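Local coordinates for protein transposable element Tc3 transposase (Caenorhabditis elegans, PDB 1TC3) that binds, through this specific DNA-binding domain, the ends of the Tc3 inverted repeat, where the full transposase makes the double-strand breaks that excise the element, at residues L24-M27 / S28-I31. Sequence-based numbering, arbitrary orientation.
With nucleotides of chain A.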
loop_
_atom_site.group_PDB
_atom_site.type_symbol
_atom_site.label_atom_id
_atom_site.label_comp_id
_atom_site.label_asym_id
_atom_site.label_seq_id
_atom_site.Cartn_x
_atom_site.Cartn_y
_atom_site.Cartn_z
ATOM N N LEU C 24 -3.779 8.918 -1.790
ATOM C CA LEU C 24 -3.162 8.254 -0.686
ATOM C C LEU C 24 -4.162 8.109 0.429
ATOM O O LEU C 24 -4.447 7.018 0.961
ATOM C CB LEU C 24 -1.980 9.044 -0.129
ATOM C CG LEU C 24 -0.746 8.191 0.126
ATOM C CD1 LEU C 24 -0.366 7.601 -1.213
ATOM C CD2 LEU C 24 0.426 9.043 0.611
ATOM N N HIS C 25 -4.706 9.248 0.776
ATOM C CA HIS C 25 -5.623 9.268 1.872
ATOM C C HIS C 25 -6.816 8.376 1.649
ATOM O O HIS C 25 -7.292 7.744 2.557
ATOM C CB HIS C 25 -6.088 10.705 2.129
ATOM C CG HIS C 25 -5.266 11.537 3.027
ATOM N ND1 HIS C 25 -5.560 11.653 4.396
ATOM C CD2 HIS C 25 -4.211 12.331 2.747
ATOM C CE1 HIS C 25 -4.683 12.514 4.936
ATOM N NE2 HIS C 25 -3.862 12.948 3.955
ATOM N N GLU C 26 -7.363 8.349 0.457
ATOM C CA GLU C 26 -8.531 7.519 0.292
ATOM C C GLU C 26 -8.156 6.047 0.396
ATOM O O GLU C 26 -8.840 5.190 0.983
ATOM C CB GLU C 26 -9.306 7.843 -0.985
ATOM C CG GLU C 26 -10.685 7.149 -1.026
ATOM C CD GLU C 26 -11.485 7.570 -2.228
ATOM O OE1 GLU C 26 -10.739 7.997 -3.216
ATOM O OE2 GLU C 26 -12.708 7.532 -2.272
ATOM N N MET C 27 -6.995 5.764 -0.163
ATOM C CA MET C 27 -6.422 4.436 -0.152
ATOM C C MET C 27 -6.352 3.937 1.293
ATOM O O MET C 27 -6.813 2.868 1.652
ATOM C CB MET C 27 -5.017 4.578 -0.759
ATOM C CG MET C 27 -4.990 4.191 -2.218
ATOM S SD MET C 27 -3.345 4.312 -2.955
ATOM C CE MET C 27 -3.830 3.695 -4.591
ATOM N N SER C 28 -5.796 4.729 2.181
ATOM C CA SER C 28 -5.752 4.261 3.543
ATOM C C SER C 28 -7.107 3.971 4.042
ATOM O O SER C 28 -7.350 2.982 4.679
ATOM C CB SER C 28 -5.208 5.292 4.516
ATOM O OG SER C 28 -3.919 5.657 4.080
ATOM N N ARG C 29 -8.014 4.858 3.794
ATOM C CA ARG C 29 -9.306 4.595 4.360
ATOM C C ARG C 29 -9.873 3.330 3.828
ATOM O O ARG C 29 -10.478 2.523 4.542
ATOM C CB ARG C 29 -10.259 5.764 4.199
ATOM C CG ARG C 29 -9.669 7.090 4.652
ATOM C CD ARG C 29 -10.713 8.188 4.557
ATOM N NE ARG C 29 -10.422 9.152 3.509
ATOM C CZ ARG C 29 -11.039 9.167 2.343
ATOM N NH1 ARG C 29 -12.023 8.293 2.031
ATOM N NH2 ARG C 29 -10.654 10.110 1.479
ATOM N N LYS C 30 -9.653 3.183 2.548
ATOM C CA LYS C 30 -10.196 2.026 1.894
ATOM C C LYS C 30 -9.737 0.695 2.493
ATOM O O LYS C 30 -10.556 -0.171 2.733
ATOM C CB LYS C 30 -10.051 2.105 0.387
ATOM C CG LYS C 30 -11.342 2.460 -0.315
ATOM C CD LYS C 30 -11.975 3.682 0.312
ATOM C CE LYS C 30 -13.322 4.058 -0.270
ATOM N NZ LYS C 30 -13.732 5.411 0.147
ATOM N N ILE C 31 -8.440 0.514 2.770
ATOM C CA ILE C 31 -8.013 -0.758 3.331
ATOM C C ILE C 31 -7.487 -0.657 4.737
ATOM O O ILE C 31 -6.784 -1.515 5.262
ATOM C CB ILE C 31 -6.967 -1.385 2.470
ATOM C CG1 ILE C 31 -5.744 -0.518 2.646
ATOM C CG2 ILE C 31 -7.447 -1.402 1.028
ATOM C CD1 ILE C 31 -4.601 -0.986 1.769
ATOM P P DG A 7 -3.132 12.652 -1.154
ATOM O OP1 DG A 7 -2.587 12.011 -2.371
ATOM O OP2 DG A 7 -3.717 11.977 0.016
ATOM O "O5'" DG A 7 -1.906 13.460 -0.599
ATOM C "C5'" DG A 7 -1.149 14.027 -1.619
ATOM C "C4'" DG A 7 -0.301 15.126 -1.041
ATOM O "O4'" DG A 7 -1.080 16.012 -0.201
ATOM C "C3'" DG A 7 0.662 14.615 -0.020
ATOM O "O3'" DG A 7 1.680 13.918 -0.679
ATOM C "C2'" DG A 7 1.155 15.935 0.579
ATOM C "C1'" DG A 7 -0.203 16.575 0.770
ATOM N N9 DG A 7 -0.697 16.129 2.027
ATOM C C8 DG A 7 -1.664 15.194 2.227
ATOM N N7 DG A 7 -1.881 14.977 3.497
ATOM C C5 DG A 7 -0.963 15.799 4.158
ATOM C C6 DG A 7 -0.690 15.964 5.535
ATOM O O6 DG A 7 -1.223 15.440 6.527
ATOM N N1 DG A 7 0.297 16.882 5.742
ATOM C C2 DG A 7 0.986 17.544 4.775
ATOM N N2 DG A 7 1.912 18.401 5.229
ATOM N N3 DG A 7 0.770 17.395 3.479
ATOM C C4 DG A 7 -0.191 16.474 3.254
ATOM P P DG A 6 -8.869 13.025 0.178
ATOM O OP1 DG A 6 -9.288 11.922 -0.677
ATOM O OP2 DG A 6 -8.673 12.844 1.618
ATOM O "O5'" DG A 6 -7.514 13.681 -0.313
ATOM C "C5'" DG A 6 -7.228 14.149 -1.609
ATOM C "C4'" DG A 6 -6.081 15.166 -1.571
ATOM O "O4'" DG A 6 -6.398 16.263 -0.682
ATOM C "C3'" DG A 6 -4.782 14.723 -0.939
ATOM O "O3'" DG A 6 -4.169 13.733 -1.721
ATOM C "C2'" DG A 6 -4.071 16.076 -1.003
ATOM C "C1'" DG A 6 -5.165 16.914 -0.369
ATOM N N9 DG A 6 -5.022 16.904 1.060
ATOM C C8 DG A 6 -5.840 16.191 1.892
ATOM N N7 DG A 6 -5.545 16.338 3.160
ATOM C C5 DG A 6 -4.484 17.223 3.152
ATOM C C6 DG A 6 -3.722 17.728 4.226
ATOM O O6 DG A 6 -3.845 17.489 5.453
ATOM N N1 DG A 6 -2.733 18.590 3.754
ATOM C C2 DG A 6 -2.518 18.880 2.417
ATOM N N2 DG A 6 -1.515 19.709 2.134
ATOM N N3 DG A 6 -3.214 18.387 1.404
ATOM C C4 DG A 6 -4.158 17.566 1.853
#
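L24 O accepts the backbone N-H of S28 at 2.9 Å, the first i to i+4 bond of helix 24-31. S28 packs on R35 and I38 of helix 35-43. L24 N makes a weak bond to the phosphate of DG7 of chain A. The next amide, H25 N, hydrogen-bonds to OP2 of the same phosphate, though the position of that oxygen is less sure. The N-terminal end of the helix thus sits against the DNA backbone, where its dipole probably adds to the attraction. The H25 ring turns away from the following helical turn and reaches a base. Its NE2 donates to N7 of DG7 of chain A at 2.9 Å, with an N-H...N angle of 155°. With an alanine here, N7 of this guanine is likely to lose its donor, and the base would be read less surely. H25 O takes R29 N at 3.2 Å, and R29 CG packs on the same oxygen. The R29 chain starts beside its own backbone N (chi1 -50°) and bends at chi3. NH2 makes a weak hydrogen bond to OP2 of DG6 of chain A, with OP1 nearer at 3.1 Å. E26 CA lies over one face of this guanidinium. E26 CG touches R29 NH1 at 3.5 Å; the carboxylate plane is turned 41° from the guanidinium. E26 is extended, and its OE2 forms a weak salt bridge with K30 NZ at 3.4 Å. M27 O receives I31 N, and the M27 side chain packs on M17 of helix 8-19. Helix 24-31 is the middle helix of a three-helix, helix-turn-helix DNA-binding domain, its N-terminal end against the phosphates, with H25 reading one guanine.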